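PDB 6Y3P: KLLA0B12012p from Kluyveromyces lactis, which interacts, as Pby1, with the mRNA decapping enzyme Dcp2, and through this C-terminal tubulin-tyrosine-ligase-like ATP-grasp domain probably binds ATP. Local coordinates for residues Leu58-Leu63 and Ala71-Tyr76; Glu138-Leu143 and Ile156-Glu161. All coordinates share one frame; numbering follows the deposited sequence.

Contact 1 of 2, residues Leu58-Leu63 and Ala71-Tyr76; sequences LDMDQL and ANSYIY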
loop_
_atom_site.group_PDB
_atom_site.type_symbol
_atom_site.label_atom_id
_atom_site.label_comp_id
_atom_site.label_asym_id
_atom_site.label_seq_id
_atom_site.Cartn_x
_atom_site.Cartn_y
_atom_site.Cartn_z
ATOM N N LEU A 58 -1.825 15.637 -13.819
ATOM C CA LEU A 58 -2.281 14.765 -14.909
ATOM C C LEU A 58 -3.687 15.113 -15.407
ATOM O O LEU A 58 -4.471 15.717 -14.667
ATOM C CB LEU A 58 -2.158 13.284 -14.532
ATOM C CG LEU A 58 -0.792 12.809 -14.046
ATOM C CD1 LEU A 58 -0.875 11.387 -13.560
ATOM C CD2 LEU A 58 0.274 12.929 -15.127
ATOM N N ASP A 59 -3.975 14.777 -16.677
ATOM C CA ASP A 59 -5.265 15.056 -17.295
ATOM C C ASP A 59 -6.040 13.767 -17.486
ATOM O O ASP A 59 -5.853 13.057 -18.481
ATOM C CB ASP A 59 -5.100 15.819 -18.616
ATOM C CG ASP A 59 -6.390 16.450 -19.145
ATOM O OD1 ASP A 59 -7.474 16.211 -18.541
ATOM O OD2 ASP A 59 -6.314 17.205 -20.134
ATOM N N MET A 60 -6.946 13.489 -16.532
ATOM C CA MET A 60 -7.750 12.269 -16.501
ATOM C C MET A 60 -8.762 12.187 -17.646
ATOM O O MET A 60 -9.051 11.078 -18.107
ATOM C CB MET A 60 -8.409 12.054 -15.123
ATOM C CG MET A 60 -7.402 11.907 -13.970
ATOM S SD MET A 60 -6.337 10.455 -14.124
ATOM C CE MET A 60 -4.794 11.145 -13.724
ATOM N N ASP A 61 -9.242 13.333 -18.149
ATOM C CA ASP A 61 -10.171 13.370 -19.289
ATOM C C ASP A 61 -9.464 12.997 -20.604
ATOM O O ASP A 61 -10.048 12.302 -21.431
ATOM C CB ASP A 61 -10.895 14.731 -19.392
ATOM C CG ASP A 61 -11.789 15.037 -18.197
ATOM O OD1 ASP A 61 -11.404 15.892 -17.372
ATOM O OD2 ASP A 61 -12.865 14.400 -18.076
ATOM N N GLN A 62 -8.207 13.445 -20.783
ATOM C CA GLN A 62 -7.379 13.145 -21.960
ATOM C C GLN A 62 -6.808 11.711 -21.923
ATOM O O GLN A 62 -6.349 11.203 -22.943
ATOM C CB GLN A 62 -6.255 14.181 -22.102
ATOM C CG GLN A 62 -6.648 15.365 -22.939
ATOM C CD GLN A 62 -5.945 15.363 -24.262
ATOM O OE1 GLN A 62 -6.243 14.565 -25.151
ATOM N NE2 GLN A 62 -5.028 16.295 -24.440
ATOM N N LEU A 63 -6.832 11.077 -20.743
ATOM C CA LEU A 63 -6.353 9.714 -20.540
ATOM C C LEU A 63 -7.441 8.723 -20.943
ATOM O O LEU A 63 -7.137 7.659 -21.492
ATOM C CB LEU A 63 -5.929 9.525 -19.063
ATOM C CG LEU A 63 -5.390 8.167 -18.607
ATOM C CD1 LEU A 63 -4.046 7.831 -19.264
ATOM C CD2 LEU A 63 -5.227 8.156 -17.108
ATOM N N ALA A 71 -0.127 8.428 -19.029
ATOM C CA ALA A 71 0.160 9.066 -17.753
ATOM C C ALA A 71 0.604 8.030 -16.693
ATOM O O ALA A 71 0.360 6.832 -16.843
ATOM C CB ALA A 71 -1.065 9.848 -17.282
ATOM N N ASN A 72 1.240 8.509 -15.620
ATOM C CA ASN A 72 1.703 7.678 -14.510
ATOM C C ASN A 72 0.611 7.526 -13.422
ATOM O O ASN A 72 0.888 7.589 -12.229
ATOM C CB ASN A 72 3.026 8.211 -13.935
ATOM C CG ASN A 72 2.916 9.542 -13.242
ATOM O OD1 ASN A 72 2.474 10.527 -13.819
ATOM N ND2 ASN A 72 3.362 9.612 -11.997
ATOM N N SER A 73 -0.636 7.302 -13.846
ATOM C CA SER A 73 -1.753 7.058 -12.937
ATOM C C SER A 73 -2.894 6.380 -13.653
ATOM O O SER A 73 -3.099 6.610 -14.859
ATOM C CB SER A 73 -2.281 8.356 -12.323
ATOM O OG SER A 73 -3.153 8.070 -11.240
ATOM N N TYR A 74 -3.684 5.600 -12.874
ATOM C CA TYR A 74 -4.921 4.987 -13.343
ATOM C C TYR A 74 -6.061 5.892 -12.902
ATOM O O TYR A 74 -5.844 6.793 -12.085
ATOM C CB TYR A 74 -5.096 3.552 -12.821
ATOM C CG TYR A 74 -4.200 2.549 -13.504
ATOM C CD1 TYR A 74 -2.911 2.311 -13.042
ATOM C CD2 TYR A 74 -4.660 1.790 -14.576
ATOM C CE1 TYR A 74 -2.078 1.390 -13.666
ATOM C CE2 TYR A 74 -3.841 0.851 -15.202
ATOM C CZ TYR A 74 -2.553 0.645 -14.733
ATOM O OH TYR A 74 -1.740 -0.284 -15.332
ATOM N N ILE A 75 -7.259 5.694 -13.475
ATOM C CA ILE A 75 -8.423 6.519 -13.176
ATOM C C ILE A 75 -9.226 5.958 -11.996
ATOM O O ILE A 75 -9.493 6.694 -11.045
ATOM C CB ILE A 75 -9.262 6.742 -14.454
ATOM C CG1 ILE A 75 -8.511 7.692 -15.413
ATOM C CG2 ILE A 75 -10.649 7.316 -14.123
ATOM C CD1 ILE A 75 -9.121 7.871 -16.788
ATOM N N TYR A 76 -9.602 4.665 -12.060
ATOM C CA TYR A 76 -10.413 3.995 -11.042
ATOM C C TYR A 76 -9.547 3.114 -10.166
ATOM O O TYR A 76 -9.255 1.979 -10.530
ATOM C CB TYR A 76 -11.558 3.177 -11.691
ATOM C CG TYR A 76 -12.543 4.003 -12.488
ATOM C CD1 TYR A 76 -13.480 4.814 -11.852
ATOM C CD2 TYR A 76 -12.516 4.007 -13.877
ATOM C CE1 TYR A 76 -14.362 5.607 -12.576
ATOM C CE2 TYR A 76 -13.410 4.773 -14.613
ATOM C CZ TYR A 76 -14.340 5.568 -13.958
ATOM O OH TYR A 76 -15.238 6.322 -14.676
#
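L58 and A71 face each other where the two backbones draw together, their CA atoms 6.8 Å apart, and M60 and I75 are just as close further along. No hydrogen bond crosses between the segments. The first runs into the short helix 60-65, where D59, at the N-cap, accepts a weak capping bond from D61 N through OD1; the second ends strand 69-71 at A71 and runs on as an irregular loop. L58, M60 and L63 on one side meet A71, S73 and I75 on the other. L58 has its CG anti to the carbonyl carbon (chi1 -53°), which turns the branch toward A71-S73, where both methyls touch: CD2 lies 4.0 Å from A71 CB, and CD1 reaches S73 CB at 3.6 Å. The N72 side chain crosses L58 at about a right angle, its OD1 held by the backbone N of G53, so the leucine methyls close over an amide oxygen that already has a partner. Cut back to an alanine, L58 would probably leave a gap beside A71 and S73 and that side of the N72 amide less well covered. M60, bent at chi2 and chi3, slides past I75 with SD 3.7 Å from CG1, and puts its CE against S73 CB. L63 CD2 comes to the same I75 CG1, also at 3.7 Å, and I75 CD1 meets the carbonyl oxygen of M60 at 3.5 Å. Y69 also packs on L58 and L63. The arrangement is a beta-alpha-beta crossover: helix 60-65 links the parallel strands 48-52 and 69-71 and packs back on the end of the second.

Contact 2 of 2, residues Glu138-Leu143 and Ile156-Glu161; sequences EKWWIL and IFKTIE
With CG of both W140 and K158 anti to the carbonyl carbon (chi1 -64° in W140), and the lysine bent again at chi3 and chi4, K158 lies over the indole. Its CD sits above the five-membered ring, 3.5 Å from that centroid, a CH-pi contact almost on the ring normal. Its NZ stands over the six-membered ring, a cation-pi pair at 3.5 Å from the centroid and 20° off the normal. I156 CG2 touches the same indole at its edge, 3.8 Å from CE3, and H202 stacks on the ring. F157 takes the less common rotamer with CG between N and carbonyl carbon (chi1 68°), turning its ring toward the neighbouring strand so that W141 CB rests over one face, 3.4 Å from CZ. The W141 five-membered ring and the F157 ring are near parallel but slid apart, barely overlapping. W141 and F157 form an antiparallel hydrogen-bonded pair: W141 N gives to F157 O at 2.9 Å, and F157 N to W141 O at 3.1 Å. In the next, non-hydrogen-bonded pair, I142 CD1 packs on I156 CG1 at 3.6 Å, on the opposite face of the sheet from W141 and F157. Strands 140-145 and 154-157 thus form a beta hairpin whose hydrogen bonds set the register, while F157 receives hydrocarbon on a face, and one face of W140 receives both methylene and ammonium of K158, whose charge the pi cloud would probably stabilise.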
loop_
_atom_site.group_PDB
_atom_site.type_symbol
_atom_site.label_atom_id
_atom_site.label_comp_id
_atom_site.label_asym_id
_atom_site.label_seq_id
_atom_site.Cartn_x
_atom_site.Cartn_y
_atom_site.Cartn_z
ATOM N N GLU A 138 -10.624 -15.419 17.162
ATOM C CA GLU A 138 -9.330 -15.849 16.616
ATOM C C GLU A 138 -8.295 -14.731 16.467
ATOM O O GLU A 138 -7.143 -15.040 16.152
ATOM C CB GLU A 138 -9.521 -16.528 15.236
ATOM C CG GLU A 138 -10.448 -17.737 15.225
ATOM C CD GLU A 138 -10.039 -18.865 14.297
ATOM O OE1 GLU A 138 -9.754 -18.595 13.107
ATOM O OE2 GLU A 138 -10.019 -20.029 14.763
ATOM N N LYS A 139 -8.690 -13.448 16.644
ATOM C CA LYS A 139 -7.801 -12.308 16.402
ATOM C C LYS A 139 -7.756 -11.266 17.495
ATOM O O LYS A 139 -8.660 -11.208 18.332
ATOM C CB LYS A 139 -8.222 -11.611 15.089
ATOM C CG LYS A 139 -7.842 -12.377 13.841
ATOM C CD LYS A 139 -8.665 -11.975 12.649
ATOM C CE LYS A 139 -8.597 -13.045 11.583
ATOM N NZ LYS A 139 -9.320 -12.648 10.351
ATOM N N TRP A 140 -6.716 -10.397 17.446
ATOM C CA TRP A 140 -6.551 -9.233 18.320
ATOM C C TRP A 140 -7.065 -8.041 17.531
ATOM O O TRP A 140 -7.100 -8.069 16.291
ATOM C CB TRP A 140 -5.092 -9.011 18.751
ATOM C CG TRP A 140 -4.531 -10.124 19.594
ATOM C CD1 TRP A 140 -4.413 -11.439 19.248
ATOM C CD2 TRP A 140 -4.047 -10.017 20.937
ATOM N NE1 TRP A 140 -3.885 -12.157 20.294
ATOM C CE2 TRP A 140 -3.637 -11.307 21.338
ATOM C CE3 TRP A 140 -3.930 -8.958 21.846
ATOM C CZ2 TRP A 140 -3.078 -11.555 22.594
ATOM C CZ3 TRP A 140 -3.408 -9.210 23.102
ATOM C CH2 TRP A 140 -2.994 -10.495 23.467
ATOM N N TRP A 141 -7.540 -7.023 18.246
ATOM C CA TRP A 141 -8.163 -5.886 17.598
ATOM C C TRP A 141 -7.788 -4.636 18.283
ATOM O O TRP A 141 -7.434 -4.618 19.465
ATOM C CB TRP A 141 -9.708 -6.016 17.625
ATOM C CG TRP A 141 -10.223 -7.237 16.948
ATOM C CD1 TRP A 141 -10.431 -8.460 17.514
ATOM C CD2 TRP A 141 -10.448 -7.397 15.542
ATOM N NE1 TRP A 141 -10.785 -9.375 16.545
ATOM C CE2 TRP A 141 -10.832 -8.739 15.328
ATOM C CE3 TRP A 141 -10.429 -6.519 14.449
ATOM C CZ2 TRP A 141 -11.239 -9.209 14.070
ATOM C CZ3 TRP A 141 -10.802 -6.994 13.196
ATOM C CH2 TRP A 141 -11.205 -8.322 13.018
ATOM N N ILE A 142 -7.918 -3.572 17.555
ATOM C CA ILE A 142 -7.665 -2.269 18.091
ATOM C C ILE A 142 -8.864 -1.367 17.762
ATOM O O ILE A 142 -9.432 -1.463 16.666
ATOM C CB ILE A 142 -6.261 -1.809 17.632
ATOM C CG1 ILE A 142 -5.632 -0.958 18.697
ATOM C CG2 ILE A 142 -6.189 -1.175 16.234
ATOM C CD1 ILE A 142 -4.305 -1.250 18.813
ATOM N N LEU A 143 -9.348 -0.632 18.783
ATOM C CA LEU A 143 -10.460 0.308 18.671
ATOM C C LEU A 143 -9.851 1.712 18.527
ATOM O O LEU A 143 -9.386 2.284 19.510
ATOM C CB LEU A 143 -11.409 0.212 19.877
ATOM C CG LEU A 143 -12.580 1.224 19.890
ATOM C CD1 LEU A 143 -13.654 0.880 18.855
ATOM C CD2 LEU A 143 -13.158 1.374 21.274
ATOM N N ILE A 156 -6.772 -1.907 22.832
ATOM C CA ILE A 156 -6.725 -3.317 22.424
ATOM C C ILE A 156 -7.815 -4.127 23.127
ATOM O O ILE A 156 -8.136 -3.877 24.301
ATOM C CB ILE A 156 -5.297 -3.927 22.661
ATOM C CG1 ILE A 156 -4.294 -3.243 21.755
ATOM C CG2 ILE A 156 -5.237 -5.445 22.381
ATOM C CD1 ILE A 156 -2.916 -3.493 22.110
ATOM N N PHE A 157 -8.345 -5.121 22.414
ATOM C CA PHE A 157 -9.344 -6.073 22.900
ATOM C C PHE A 157 -9.356 -7.292 21.989
ATOM O O PHE A 157 -8.817 -7.243 20.879
ATOM C CB PHE A 157 -10.731 -5.419 22.931
ATOM C CG PHE A 157 -11.312 -5.110 21.568
ATOM C CD1 PHE A 157 -10.988 -3.926 20.907
ATOM C CD2 PHE A 157 -12.217 -5.985 20.965
ATOM C CE1 PHE A 157 -11.526 -3.637 19.653
ATOM C CE2 PHE A 157 -12.780 -5.681 19.729
ATOM C CZ PHE A 157 -12.435 -4.504 19.080
ATOM N N LYS A 158 -10.013 -8.364 22.422
ATOM C CA LYS A 158 -10.178 -9.581 21.625
ATOM C C LYS A 158 -11.640 -10.022 21.550
ATOM O O LYS A 158 -12.010 -10.683 20.585
ATOM C CB LYS A 158 -9.319 -10.726 22.171
ATOM C CG LYS A 158 -7.830 -10.600 21.855
ATOM C CD LYS A 158 -7.151 -11.975 21.741
ATOM C CE LYS A 158 -6.914 -12.670 23.064
ATOM N NZ LYS A 158 -6.082 -11.856 23.991
ATOM N N THR A 159 -12.466 -9.691 22.565
ATOM C CA THR A 159 -13.880 -10.109 22.619
ATOM C C THR A 159 -14.906 -8.947 22.700
ATOM O O THR A 159 -14.575 -7.818 23.098
ATOM C CB THR A 159 -14.103 -11.107 23.776
ATOM O OG1 THR A 159 -13.952 -10.423 25.015
ATOM C CG2 THR A 159 -13.133 -12.296 23.736
ATOM N N ILE A 160 -16.170 -9.269 22.374
ATOM C CA ILE A 160 -17.302 -8.352 22.454
ATOM C C ILE A 160 -17.424 -7.776 23.869
ATOM O O ILE A 160 -17.575 -6.568 23.985
ATOM C CB ILE A 160 -18.609 -9.005 21.913
ATOM C CG1 ILE A 160 -18.462 -9.270 20.390
ATOM C CG2 ILE A 160 -19.836 -8.135 22.222
ATOM C CD1 ILE A 160 -19.581 -10.051 19.615
ATOM N N GLU A 161 -17.283 -8.610 24.933
ATOM C CA GLU A 161 -17.337 -8.147 26.343
ATOM C C GLU A 161 -16.206 -7.160 26.670
ATOM O O GLU A 161 -16.454 -6.122 27.307
ATOM C CB GLU A 161 -17.397 -9.300 27.373
ATOM C CG GLU A 161 -16.648 -10.567 26.986
ATOM C CD GLU A 161 -17.456 -11.652 26.289
ATOM O OE1 GLU A 161 -17.695 -11.537 25.061
ATOM O OE2 GLU A 161 -17.808 -12.646 26.968
#

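Contact 1 is the more buried of the two, though M60 and I75 are partly exposed; contact 2 is only partly buried, with W140, I156 and K158 partly exposed. They share no secondary-structure element: contact 1 packs helix 60-65 against the end of strand 69-71 and the loop after it, at the parallel sheet; contact 2 pairs strands 140-145 and 154-157 of the antiparallel sheet. Their centres lie 41 Å apart on opposite sides of the chain's centre, and the two follow one another along the chain. Contact 1 holds by mainly apolar packing with no hydrogen bond across; contact 2 relies on backbone hydrogen bonds and adds aromatic and cation-pi contacts. Both fall within the tubulin-tyrosine-ligase family region.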